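Endo-xylogalacturonan hydrolase A (Aspergillus tubingensis, PDB 4C2L) hydrolyses xylogalacturonan, the xylose-substituted galacturonan of the hairy regions of pectin, as a secreted glycoside hydrolase of family 28. Local coordinates at residues T269-G274 with D309-N314; C19-G24 with S54-N59; V169-K174 with T200-T205; S261-G266 with A297-S302; S95-D100 with Y137-S142. All blocks are in the same frame, centred on the assembly; numbering follows the deposited sequence.

Interaction 1 of 5, residues T269-G274 with D309-N314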
# COMPACT_ATOMS: atom_id res chain seq x y z
N THR A 269 7.34 -6.70 -12.51
CA THR A 269 8.18 -7.85 -12.17
C THR A 269 9.60 -7.59 -12.65
O THR A 269 9.82 -6.93 -13.65
CB THR A 269 7.64 -9.16 -12.77
OG1 THR A 269 7.55 -9.04 -14.20
CG2 THR A 269 6.23 -9.48 -12.22
N TYR A 270 10.56 -8.15 -11.92
CA TYR A 270 11.96 -8.09 -12.33
C TYR A 270 12.18 -9.03 -13.51
O TYR A 270 11.50 -10.04 -13.65
CB TYR A 270 12.85 -8.51 -11.18
CG TYR A 270 13.11 -7.40 -10.18
CD1 TYR A 270 12.21 -7.15 -9.13
CD2 TYR A 270 14.25 -6.61 -10.28
CE1 TYR A 270 12.45 -6.13 -8.22
CE2 TYR A 270 14.50 -5.59 -9.36
CZ TYR A 270 13.59 -5.36 -8.34
OH TYR A 270 13.85 -4.34 -7.44
N PRO A 271 13.14 -8.69 -14.38
CA PRO A 271 13.49 -9.65 -15.44
C PRO A 271 14.32 -10.80 -14.88
O PRO A 271 14.50 -10.90 -13.66
CB PRO A 271 14.33 -8.79 -16.39
CG PRO A 271 14.99 -7.81 -15.48
CD PRO A 271 13.89 -7.43 -14.50
N SER A 272 14.84 -11.67 -15.75
CA SER A 272 15.68 -12.77 -15.28
C SER A 272 17.12 -12.30 -15.09
O SER A 272 17.41 -11.10 -15.17
CB SER A 272 15.61 -13.95 -16.25
OG SER A 272 16.02 -13.55 -17.54
N GLY A 273 18.03 -13.24 -14.83
CA GLY A 273 19.44 -12.90 -14.64
C GLY A 273 19.77 -12.53 -13.21
O GLY A 273 18.87 -12.32 -12.38
N GLY A 274 21.06 -12.47 -12.90
CA GLY A 274 21.51 -12.12 -11.56
C GLY A 274 20.87 -12.99 -10.50
O GLY A 274 20.81 -14.21 -10.64
N ASP A 309 18.70 -2.89 -22.48
CA ASP A 309 19.76 -3.78 -22.94
C ASP A 309 19.92 -5.01 -22.06
O ASP A 309 20.20 -6.11 -22.56
CB ASP A 309 21.10 -3.04 -23.06
CG ASP A 309 21.14 -2.09 -24.24
OD1 ASP A 309 20.30 -2.21 -25.16
OD2 ASP A 309 22.03 -1.22 -24.25
N TYR A 310 19.73 -4.82 -20.76
CA TYR A 310 19.78 -5.92 -19.80
C TYR A 310 18.66 -6.91 -20.10
O TYR A 310 18.87 -8.14 -20.08
CB TYR A 310 19.66 -5.39 -18.37
CG TYR A 310 19.72 -6.49 -17.34
CD1 TYR A 310 18.58 -7.23 -17.00
CD2 TYR A 310 20.92 -6.82 -16.71
CE1 TYR A 310 18.64 -8.24 -16.06
CE2 TYR A 310 21.00 -7.83 -15.78
CZ TYR A 310 19.85 -8.54 -15.45
OH TYR A 310 19.92 -9.55 -14.53
N CYS A 311 17.48 -6.39 -20.39
CA CYS A 311 16.31 -7.23 -20.59
C CYS A 311 16.32 -7.96 -21.93
O CYS A 311 15.72 -9.03 -22.06
CB CYS A 311 15.02 -6.44 -20.35
SG CYS A 311 14.86 -6.08 -18.58
N GLU A 312 17.03 -7.40 -22.91
CA GLU A 312 17.28 -8.10 -24.17
C GLU A 312 18.09 -9.38 -23.93
O GLU A 312 17.78 -10.42 -24.51
CB GLU A 312 17.99 -7.19 -25.17
CG GLU A 312 17.09 -6.15 -25.79
CD GLU A 312 17.82 -5.27 -26.79
OE1 GLU A 312 18.66 -5.80 -27.55
OE2 GLU A 312 17.54 -4.05 -26.83
N GLU A 313 19.10 -9.30 -23.08
CA GLU A 313 19.93 -10.45 -22.75
C GLU A 313 19.34 -11.32 -21.64
O GLU A 313 19.66 -12.51 -21.53
CB GLU A 313 21.36 -10.02 -22.37
CG GLU A 313 22.03 -9.05 -23.35
CD GLU A 313 22.65 -9.72 -24.58
OE1 GLU A 313 22.47 -10.94 -24.78
OE2 GLU A 313 23.34 -9.01 -25.36
N ASN A 314 18.47 -10.73 -20.81
CA ASN A 314 17.86 -11.44 -19.69
C ASN A 314 16.34 -11.24 -19.69
O ASN A 314 15.83 -10.40 -18.94
CB ASN A 314 18.43 -10.94 -18.36
CG ASN A 314 19.93 -11.11 -18.28
OD1 ASN A 314 20.43 -12.18 -17.94
ND2 ASN A 314 20.66 -10.04 -18.57
O HOH W 1 18.72 -14.55 -17.92
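Pro271 and Ser272 run in an irregular loop past the last turn of helix 308-313, their CA atoms nearest those of Cys311 and Asn314, the latter where the chain leaves helical geometry. One direct hydrogen bond joins the segments: Tyr310 OH donates to Ser272 O at 3.0 Å, in the carbonyl plane and on a lone pair, with the acceptor at the edge of the phenol ring. The ring reaches it because Tyr310 CG lies anti to the backbone N (chi1 -179°), swinging the side chain from helix to loop. Pro271 crosses the Tyr310 side chain at about a right angle, CG lying 3.7 Å from CE1, and its CB packs 3.5 Å from Cys311 SG, which is tied to Cys303 by a disulfide. The enzyme is a right-handed parallel beta-helix, as in other family 28 hydrolases, and here a loop following strand 266-269 meets a short surface helix inserted after strand 296-301. Asn314 folds back over its own helix: ND2 gives a bond of 3.0 Å to Tyr310 O, which also accepts from Asn314 N. The same ND2 lies over the centre of the Tyr310 ring, 3.4 Å above its plane. OD1 accepts a hydrogen bond from a water that also donates to Ser272 OG, itself hydrogen-bonded to Pro315 O. Gly273 CA passes 3.5 Å from Asn314 OD1.

Interaction 2 of 5, residues C19-G24 with S54-N59. With MAN (alpha-D-mannopyranose), chain C.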
# COMPACT_ATOMS: atom_id res chain seq x y z
N CYS A 19 -9.52 0.40 30.40
CA CYS A 19 -8.37 1.13 30.94
C CYS A 19 -8.18 2.39 30.11
O CYS A 19 -8.25 2.34 28.88
CB CYS A 19 -7.09 0.27 30.80
SG CYS A 19 -6.90 -1.08 32.00
N THR A 20 -7.93 3.52 30.77
CA THR A 20 -7.55 4.73 30.05
C THR A 20 -6.11 5.08 30.38
O THR A 20 -5.81 5.42 31.52
CB THR A 20 -8.46 5.92 30.43
OG1 THR A 20 -9.81 5.55 30.16
CG2 THR A 20 -8.09 7.18 29.64
N PRO A 21 -5.20 5.02 29.38
CA PRO A 21 -3.80 5.31 29.69
C PRO A 21 -3.62 6.73 30.19
O PRO A 21 -4.26 7.66 29.69
CB PRO A 21 -3.07 5.17 28.35
CG PRO A 21 -4.05 4.54 27.42
CD PRO A 21 -5.43 4.77 27.94
N THR A 22 -2.73 6.89 31.17
CA THR A 22 -2.41 8.21 31.69
C THR A 22 -1.68 9.04 30.65
O THR A 22 -0.64 8.64 30.15
CB THR A 22 -1.52 8.09 32.94
OG1 THR A 22 -2.18 7.24 33.88
CG2 THR A 22 -1.28 9.45 33.56
N ALA A 23 -2.24 10.19 30.30
CA ALA A 23 -1.61 11.11 29.38
C ALA A 23 -0.67 12.02 30.16
O ALA A 23 -1.10 12.69 31.11
CB ALA A 23 -2.67 11.92 28.63
N GLY A 24 0.61 12.05 29.79
CA GLY A 24 1.61 12.89 30.46
C GLY A 24 1.43 14.37 30.16
O GLY A 24 1.88 15.23 30.95
N SER A 54 -8.13 14.14 23.63
CA SER A 54 -6.82 13.87 24.26
C SER A 54 -5.68 13.94 23.24
O SER A 54 -5.90 13.82 22.03
CB SER A 54 -6.83 12.53 25.00
OG SER A 54 -6.95 11.43 24.11
N THR A 55 -4.46 14.16 23.73
CA THR A 55 -3.25 14.04 22.90
C THR A 55 -2.23 13.22 23.68
O THR A 55 -1.88 13.55 24.82
CB THR A 55 -2.64 15.41 22.51
OG1 THR A 55 -3.59 16.17 21.73
CG2 THR A 55 -1.38 15.21 21.66
N TYR A 56 -1.77 12.15 23.05
CA TYR A 56 -0.72 11.31 23.63
C TYR A 56 0.53 11.44 22.77
O TYR A 56 0.43 11.54 21.54
CB TYR A 56 -1.16 9.85 23.66
CG TYR A 56 -2.24 9.57 24.70
CD1 TYR A 56 -3.57 9.95 24.47
CD2 TYR A 56 -1.92 8.95 25.90
CE1 TYR A 56 -4.55 9.70 25.41
CE2 TYR A 56 -2.89 8.71 26.86
CZ TYR A 56 -4.20 9.08 26.61
OH TYR A 56 -5.16 8.83 27.56
N TYR A 57 1.69 11.45 23.41
CA TYR A 57 2.96 11.66 22.75
C TYR A 57 3.69 10.34 22.79
O TYR A 57 3.98 9.83 23.86
CB TYR A 57 3.78 12.76 23.45
CG TYR A 57 3.05 14.06 23.36
CD1 TYR A 57 3.10 14.81 22.18
CD2 TYR A 57 2.27 14.52 24.41
CE1 TYR A 57 2.41 16.01 22.07
CE2 TYR A 57 1.56 15.71 24.32
CZ TYR A 57 1.64 16.45 23.14
OH TYR A 57 0.94 17.63 23.02
N LEU A 58 3.94 9.78 21.61
CA LEU A 58 4.54 8.47 21.54
C LEU A 58 5.95 8.66 21.04
O LEU A 58 6.17 8.95 19.87
CB LEU A 58 3.73 7.58 20.58
CG LEU A 58 2.38 7.03 21.10
CD1 LEU A 58 1.41 8.10 21.52
CD2 LEU A 58 1.74 6.19 20.01
N ASN A 59 6.93 8.50 21.92
CA ASN A 59 8.30 8.85 21.57
C ASN A 59 9.19 7.63 21.35
O ASN A 59 10.44 7.73 21.29
CB ASN A 59 8.90 9.76 22.64
CG ASN A 59 8.16 11.07 22.77
OD1 ASN A 59 7.39 11.45 21.88
ND2 ASN A 59 8.37 11.78 23.88
C1 MAN C . -10.64 5.81 31.32
C2 MAN C . -11.80 4.83 31.16
C3 MAN C . -12.68 5.21 29.97
C4 MAN C . -13.06 6.69 30.01
C5 MAN C . -11.81 7.57 30.19
C6 MAN C . -12.14 9.05 30.31
O2 MAN C . -12.58 4.84 32.35
O3 MAN C . -13.84 4.40 30.00
O4 MAN C . -13.72 7.01 28.81
O5 MAN C . -11.11 7.16 31.35
O6 MAN C . -12.74 9.30 31.57
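Tyr56 lays its ring against the extended run Pro21-Ala23, meeting it through its hydroxyl end and one face. With CG beside the backbone N and anti to the carbonyl carbon (chi1 -71°), the side chain leaves strand 55-58 and brings its phenol to the extended chain after Cys19. There OH donates a short bond of 2.6 Å to Pro21 O, which lies at the ring edge; the hydroxyl stands 21° out of the carbonyl plane. Ala23 CB comes over one face, 4.0 Å from the ring centroid and 24° off the normal, a CH-pi contact displaced toward the rim, where CE2 is 3.7 Å away. The pyrrolidine of Pro21 crosses the tyrosine at about a right angle, with CB 3.8 Å from CE2. The ring is thus held at its polar end by the hydroxyl and on one face by a methyl, which would restrict its rocking. Just before the proline, Thr20 carries an O-linked mannose on OG1, joined to C1 of the sugar, while the threonine methyl CG2 lies 4.0 Å from Tyr56 OH. The contact therefore lies beside a glycan attached to the protein, at the N-terminal end of the fold. Phe50 of strand 47-50 meets the Tyr56 ring edge-to-face and also touches Pro21, Leu78 of strand 77-80 packs on Tyr56, and the Cys19-Cys42 disulfide fastens strand 18-19 to the end of helix 32-42.

Interaction 3 of 5, residues V169-K174 with T200-T205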
# COMPACT_ATOMS: atom_id res chain seq x y z
N VAL A 169 -8.81 -6.73 8.44
CA VAL A 169 -9.73 -5.83 7.76
C VAL A 169 -9.41 -4.37 8.08
O VAL A 169 -9.35 -4.00 9.25
CB VAL A 169 -11.21 -6.12 8.13
CG1 VAL A 169 -12.13 -5.13 7.43
CG2 VAL A 169 -11.59 -7.54 7.74
N PHE A 170 -9.21 -3.57 7.03
CA PHE A 170 -9.02 -2.12 7.15
C PHE A 170 -10.28 -1.49 6.60
O PHE A 170 -10.64 -1.74 5.45
CB PHE A 170 -7.84 -1.65 6.30
CG PHE A 170 -6.51 -2.23 6.69
CD1 PHE A 170 -6.06 -3.42 6.13
CD2 PHE A 170 -5.68 -1.56 7.59
CE1 PHE A 170 -4.81 -3.95 6.47
CE2 PHE A 170 -4.43 -2.09 7.94
CZ PHE A 170 -4.00 -3.29 7.38
N SER A 171 -10.97 -0.69 7.41
CA SER A 171 -12.24 -0.10 6.96
C SER A 171 -12.37 1.37 7.34
O SER A 171 -11.99 1.75 8.44
CB SER A 171 -13.42 -0.88 7.58
OG SER A 171 -14.63 -0.30 7.19
N ASN A 172 -12.93 2.19 6.44
CA ASN A 172 -13.25 3.57 6.78
C ASN A 172 -12.03 4.34 7.29
O ASN A 172 -12.07 4.95 8.37
CB ASN A 172 -14.37 3.61 7.82
CG ASN A 172 -15.70 3.16 7.26
OD1 ASN A 172 -16.04 3.51 6.13
ND2 ASN A 172 -16.44 2.37 8.02
N LEU A 173 -10.93 4.27 6.55
CA LEU A 173 -9.71 4.95 6.94
C LEU A 173 -9.47 6.16 6.05
O LEU A 173 -9.74 6.13 4.83
CB LEU A 173 -8.49 4.01 6.85
CG LEU A 173 -8.46 2.75 7.70
CD1 LEU A 173 -7.13 2.04 7.51
CD2 LEU A 173 -8.67 3.08 9.18
N LYS A 174 -8.98 7.24 6.66
CA LYS A 174 -8.54 8.42 5.92
C LYS A 174 -7.03 8.52 6.10
O LYS A 174 -6.55 8.61 7.21
CB LYS A 174 -9.23 9.67 6.45
CG LYS A 174 -8.85 10.93 5.68
CD LYS A 174 -9.99 11.94 5.68
CE LYS A 174 -9.81 12.97 6.79
NZ LYS A 174 -8.74 13.94 6.42
N THR A 200 -8.82 -7.61 3.78
CA THR A 200 -9.80 -6.75 3.12
C THR A 200 -9.49 -5.29 3.41
O THR A 200 -9.20 -4.92 4.56
CB THR A 200 -11.24 -7.09 3.56
OG1 THR A 200 -11.54 -8.44 3.20
CG2 THR A 200 -12.26 -6.15 2.89
N ILE A 201 -9.56 -4.47 2.37
CA ILE A 201 -9.36 -3.04 2.48
C ILE A 201 -10.59 -2.42 1.86
O ILE A 201 -10.86 -2.66 0.68
CB ILE A 201 -8.10 -2.58 1.70
CG1 ILE A 201 -6.85 -3.21 2.31
CG2 ILE A 201 -7.98 -1.05 1.72
CD1 ILE A 201 -5.65 -3.18 1.38
N THR A 202 -11.34 -1.64 2.63
CA THR A 202 -12.61 -1.13 2.10
C THR A 202 -12.94 0.24 2.63
O THR A 202 -12.74 0.52 3.83
CB THR A 202 -13.77 -2.13 2.34
OG1 THR A 202 -14.96 -1.63 1.72
CG2 THR A 202 -14.02 -2.36 3.84
N GLU A 203 -13.45 1.08 1.74
CA GLU A 203 -13.88 2.45 2.06
C GLU A 203 -12.72 3.24 2.67
O GLU A 203 -12.76 3.70 3.81
CB GLU A 203 -15.11 2.45 2.96
CG GLU A 203 -16.31 1.78 2.29
CD GLU A 203 -16.91 2.58 1.13
OE1 GLU A 203 -16.71 3.81 1.06
OE2 GLU A 203 -17.62 1.95 0.29
N VAL A 204 -11.65 3.34 1.90
CA VAL A 204 -10.47 4.08 2.34
C VAL A 204 -10.13 5.19 1.35
O VAL A 204 -10.42 5.07 0.15
CB VAL A 204 -9.24 3.16 2.60
CG1 VAL A 204 -9.59 2.04 3.57
CG2 VAL A 204 -8.69 2.58 1.31
N THR A 205 -9.58 6.28 1.86
CA THR A 205 -9.11 7.37 1.04
C THR A 205 -7.61 7.56 1.33
O THR A 205 -7.21 7.60 2.49
CB THR A 205 -9.90 8.65 1.36
OG1 THR A 205 -11.31 8.39 1.26
CG2 THR A 205 -9.53 9.75 0.40
O HOH W 2 -12.62 6.76 3.93
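Val169-Lys174 and Thr200-Thr205 run in parallel, in register by CA position, with bridges either side of a corner. The backbone bonds form the usual parallel ladder: Phe170 N donates to Thr200 O at 2.8 Å with an N-H...O angle of 173°, Thr202 N to Phe170 O, and Asn172 N to Thr202 O. Beyond the bend, Thr205 N donates to Leu173 O at 3.0 Å, while the bond from Leu173 N to Glu203 O is long, bent and weak. CA-H...O contacts accompany these, among them Ser171 CA to Thr202 O at 3.2 Å. Strands 169-171 and 200-202 are 4.8 Å apart and 3° from parallel. Both chains turn a corner at equivalent places, Asn172 and Glu203, each with positive phi; such stacked corners separate neighbouring sheets in the successive coils of a parallel beta-helix, here in the PbH1 repeats 165-195 and 196-239. Apolar contacts lie on one side: Phe170 and Ile201 run side by side, CD1 3.9 Å from CG1, and Leu173 CB packs 4.0 Å from Val204 CG1, whereas Phe191 touches Phe170 edge-to-face and also touches Ile201 and Val204. At the corner the Asn172 amide oxygen OD1 makes van der Waals contact with the Glu203 methylene, 3.5 Å from CB, the two side chains pointing the same way. Among polar links, Thr202 OG1 turns to Asp225 O of the next coil, and a water donates to both Leu173 O and Glu203 O.

Interaction 4 of 5, residues S261-G266 with A297-S302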
# COMPACT_ATOMS: atom_id res chain seq x y z
N SER A 261 -2.43 9.86 -10.38
CA SER A 261 -1.52 8.79 -10.03
C SER A 261 -0.59 8.48 -11.23
O SER A 261 -0.90 8.84 -12.37
CB SER A 261 -2.32 7.57 -9.56
OG SER A 261 -3.02 7.87 -8.34
N THR A 262 0.55 7.86 -10.97
CA THR A 262 1.45 7.57 -12.10
C THR A 262 0.86 6.47 -12.98
O THR A 262 1.05 6.46 -14.19
CB THR A 262 2.87 7.17 -11.65
OG1 THR A 262 2.78 6.07 -10.74
CG2 THR A 262 3.60 8.35 -10.98
N LYS A 263 0.18 5.52 -12.36
CA LYS A 263 -0.65 4.53 -13.06
C LYS A 263 -1.84 4.27 -12.17
O LYS A 263 -1.74 4.38 -10.94
CB LYS A 263 0.12 3.23 -13.36
CG LYS A 263 0.50 2.41 -12.12
CD LYS A 263 1.27 1.15 -12.48
CE LYS A 263 1.56 0.28 -11.25
NZ LYS A 263 2.59 0.90 -10.37
N ALA A 264 -2.99 3.98 -12.76
CA ALA A 264 -4.15 3.62 -11.96
C ALA A 264 -3.94 2.22 -11.39
O ALA A 264 -4.27 1.93 -10.25
CB ALA A 264 -5.41 3.67 -12.80
N ALA A 265 -3.35 1.35 -12.20
CA ALA A 265 -3.18 -0.04 -11.79
C ALA A 265 -2.07 -0.66 -12.60
O ALA A 265 -1.77 -0.20 -13.71
CB ALA A 265 -4.47 -0.82 -11.99
N GLY A 266 -1.43 -1.69 -12.06
CA GLY A 266 -0.41 -2.36 -12.84
C GLY A 266 0.25 -3.53 -12.16
O GLY A 266 -0.09 -3.89 -11.02
N ALA A 297 -3.58 4.31 -17.47
CA ALA A 297 -4.69 3.61 -16.88
C ALA A 297 -4.20 2.25 -16.37
O ALA A 297 -4.62 1.79 -15.31
CB ALA A 297 -5.80 3.42 -17.90
N PHE A 298 -3.36 1.59 -17.16
CA PHE A 298 -2.81 0.29 -16.76
C PHE A 298 -1.41 0.11 -17.29
O PHE A 298 -1.08 0.59 -18.39
CB PHE A 298 -3.71 -0.86 -17.23
CG PHE A 298 -3.50 -2.13 -16.47
CD1 PHE A 298 -4.14 -2.34 -15.25
CD2 PHE A 298 -2.63 -3.12 -16.94
CE1 PHE A 298 -3.93 -3.50 -14.52
CE2 PHE A 298 -2.43 -4.29 -16.22
CZ PHE A 298 -3.07 -4.48 -15.00
N GLN A 299 -0.57 -0.58 -16.53
CA GLN A 299 0.79 -0.76 -16.96
C GLN A 299 1.30 -2.12 -16.54
O GLN A 299 1.02 -2.57 -15.43
CB GLN A 299 1.68 0.35 -16.39
CG GLN A 299 3.13 0.27 -16.83
CD GLN A 299 3.97 1.43 -16.35
OE1 GLN A 299 3.56 2.20 -15.48
NE2 GLN A 299 5.18 1.54 -16.89
N ILE A 300 2.01 -2.78 -17.45
CA ILE A 300 2.75 -3.97 -17.09
C ILE A 300 4.22 -3.67 -17.33
O ILE A 300 4.62 -3.29 -18.45
CB ILE A 300 2.32 -5.21 -17.89
CG1 ILE A 300 0.85 -5.56 -17.58
CG2 ILE A 300 3.24 -6.38 -17.55
CD1 ILE A 300 0.30 -6.66 -18.48
N GLN A 301 5.01 -3.86 -16.28
CA GLN A 301 6.45 -3.73 -16.35
C GLN A 301 7.07 -5.09 -16.16
O GLN A 301 6.77 -5.77 -15.17
CB GLN A 301 6.96 -2.76 -15.27
CG GLN A 301 6.58 -1.31 -15.52
CD GLN A 301 6.80 -0.45 -14.29
OE1 GLN A 301 7.91 0.02 -14.05
NE2 GLN A 301 5.76 -0.26 -13.50
N SER A 302 7.92 -5.49 -17.10
CA SER A 302 8.60 -6.78 -17.02
C SER A 302 10.12 -6.60 -16.95
O SER A 302 10.86 -7.58 -16.86
CB SER A 302 8.25 -7.63 -18.24
OG SER A 302 8.62 -6.96 -19.43
O HOH W 3 4.99 1.43 -11.58
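Gly266 pairs in parallel with Gln299, with Ala265 lying beside Phe298, where the chains come out of their corners at Ala264-Ala265 and Ala297; Gln299 N donates to Ala265 O at 3.1 Å in the carbonyl plane, and a weak bond runs from Ala265 N to Ala297 O. Phe298 has CG anti to the backbone N (chi1 -159°), which sets one ring face against Gly266 CA, a CH-pi contact 4.2 Å from the centroid and 18° off the normal. Ala265 CB packs 3.6 Å from Phe298 CD1, and Phe286 meets the same ring edge-to-face inside the beta-helix. On the other side of the strands, Lys263 crosses Gln299 at about a right angle, its CD 3.9 Å from OE1. Bent at its last torsion, the lysine sends NZ to a water at 2.7 Å, which also accepts from Gln301 NE2, and to His233 O and Ser236 OG. Three acceptors therefore hold Lys263 NZ. The lysine side chain lies about 5 Å from that of His233 and 7 Å from that of Asp210, the probable active-site residues; a sulfate ion, probably from the crystallisation liquor, lies about 4 Å from it, consistent with a pocket that can accept an anion.

Interaction 5 of 5, residues S95-D100 with Y137-S142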
# COMPACT_ATOMS: atom_id res chain seq x y z
N SER A 95 3.82 -1.72 16.39
CA SER A 95 4.18 -3.11 16.03
C SER A 95 3.07 -4.05 16.52
O SER A 95 2.71 -4.04 17.70
CB SER A 95 5.53 -3.49 16.64
OG SER A 95 5.75 -4.90 16.49
N VAL A 96 2.52 -4.84 15.59
CA VAL A 96 1.41 -5.75 15.91
C VAL A 96 1.89 -7.13 15.47
O VAL A 96 1.66 -7.54 14.32
CB VAL A 96 0.10 -5.35 15.20
CG1 VAL A 96 -1.07 -6.21 15.67
CG2 VAL A 96 -0.23 -3.87 15.47
N SER A 97 2.58 -7.82 16.37
CA SER A 97 3.24 -9.07 16.02
C SER A 97 2.54 -10.24 16.70
O SER A 97 2.45 -10.27 17.93
CB SER A 97 4.71 -9.03 16.47
OG SER A 97 5.39 -10.20 16.02
N ASN A 98 2.05 -11.18 15.90
CA ASN A 98 1.40 -12.38 16.44
C ASN A 98 0.27 -12.05 17.41
O ASN A 98 0.16 -12.64 18.50
CB ASN A 98 2.44 -13.30 17.09
CG ASN A 98 1.94 -14.73 17.23
OD1 ASN A 98 0.97 -15.12 16.58
ND2 ASN A 98 2.59 -15.51 18.07
N VAL A 99 -0.59 -11.11 17.02
CA VAL A 99 -1.71 -10.74 17.86
C VAL A 99 -2.93 -11.43 17.29
O VAL A 99 -3.15 -11.39 16.08
CB VAL A 99 -1.89 -9.21 17.89
CG1 VAL A 99 -3.23 -8.82 18.50
CG2 VAL A 99 -0.72 -8.59 18.66
N ASP A 100 -3.68 -12.11 18.16
CA ASP A 100 -4.93 -12.74 17.76
C ASP A 100 -6.10 -11.99 18.38
O ASP A 100 -6.28 -12.01 19.59
CB ASP A 100 -4.95 -14.21 18.22
CG ASP A 100 -3.82 -15.01 17.60
OD1 ASP A 100 -3.71 -15.00 16.36
OD2 ASP A 100 -3.05 -15.65 18.35
N TYR A 137 2.45 -1.79 11.50
CA TYR A 137 3.16 -2.94 10.96
C TYR A 137 2.58 -4.19 11.59
O TYR A 137 2.75 -4.45 12.80
CB TYR A 137 4.65 -2.79 11.30
CG TYR A 137 5.54 -3.86 10.73
CD1 TYR A 137 6.12 -3.71 9.46
CD2 TYR A 137 5.84 -5.01 11.47
CE1 TYR A 137 6.95 -4.69 8.93
CE2 TYR A 137 6.68 -5.99 10.95
CZ TYR A 137 7.23 -5.82 9.69
OH TYR A 137 8.07 -6.77 9.15
N ILE A 138 1.87 -4.96 10.78
CA ILE A 138 1.18 -6.16 11.25
C ILE A 138 1.95 -7.37 10.70
O ILE A 138 2.18 -7.48 9.49
CB ILE A 138 -0.28 -6.18 10.74
CG1 ILE A 138 -1.10 -5.12 11.45
CG2 ILE A 138 -0.93 -7.56 10.94
CD1 ILE A 138 -2.33 -4.70 10.65
N THR A 139 2.37 -8.27 11.60
CA THR A 139 3.05 -9.46 11.15
C THR A 139 2.52 -10.66 11.91
O THR A 139 2.49 -10.64 13.14
CB THR A 139 4.59 -9.35 11.24
OG1 THR A 139 5.17 -10.56 10.77
CG2 THR A 139 5.05 -9.04 12.67
N GLY A 140 2.08 -11.68 11.18
CA GLY A 140 1.46 -12.83 11.84
C GLY A 140 0.14 -12.48 12.52
O GLY A 140 -0.44 -11.42 12.28
N GLY A 141 -0.34 -13.40 13.35
CA GLY A 141 -1.58 -13.22 14.07
C GLY A 141 -2.81 -13.37 13.19
O GLY A 141 -2.73 -13.84 12.05
N SER A 142 -3.95 -12.95 13.72
CA SER A 142 -5.24 -13.20 13.09
C SER A 142 -6.32 -12.30 13.65
O SER A 142 -6.21 -11.80 14.78
CB SER A 142 -5.63 -14.67 13.27
OG SER A 142 -5.80 -14.99 14.65
O HOH W 4 -0.40 -9.65 14.50
O HOH W 5 1.10 -15.73 13.68
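This is a parallel strand pairing between successive coils of the beta-helix, strand 95-97 being an edge strand of its sheet within this chain and strand 134-139 the next, followed by a turn in each chain. The axes of 95-97 and 137-139 are 4.8 Å apart and 8° from parallel. Val96 sits at the centre: its N donates to Tyr137 O at 2.8 Å, its O accepts from Thr139 N, and Asn98 N then donates to Thr139 O with an N-H...O angle of 170°. Val96 CB meets Ile138 CG1 at 3.9 Å on the interior face, where Leu144 and Ile146 also touch Ile138. On the opposite face Thr139 CG2, placed between the backbone N and the carbonyl carbon, leans against Ser97 OG at 3.6 Å. Past the strands the partners shift register, Asn98 lying beside Gly141, and pairing resumes when Ser142 N donates to Val99 O at 2.9 Å. Gly141 has positive phi and its CA makes a CA-H...O contact of 3.1 Å with Val99 O. At the corner one water accepts a hydrogen bond from Val99 N and lies within bonding distance of Val96 O and Gly140 O, and a second links Asn98 OD1 to Gly141 N. The closing side-chain bond is Ser142 OG to Asp100 OD1, 2.7 Å, met on the anti side and 30° out of the carboxylate plane. Waters thus link the chains where the corner interrupts the ladder, and the hydroxyl-carboxylate bond adds to it where pairing resumes; the hydroxyl would be expected to help stabilise the negative charge of Asp100.

In the fold
From the N terminus, interaction 2 closes first, bringing the glycosylated run 19-24 to strand 55-58 around helix 32-42. Interaction 5 then joins two consecutive coils through residues 95-100 and 137-142, and interaction 3 joins two later ones; they touch where Ile138 CD1 packs on Phe170 CZ in the interior. Each of these three loops is complete before the next begins. Interactions 4 and 1 instead cross along the chain, since 269-274 lies between 261-266 and 297-302, with 309-314 beyond. They meet directly, probably through a hydrogen bond between Thr269 N and Gln301 O, so the 261-266/297-302 pairing borders the loop that meets helix 308-313.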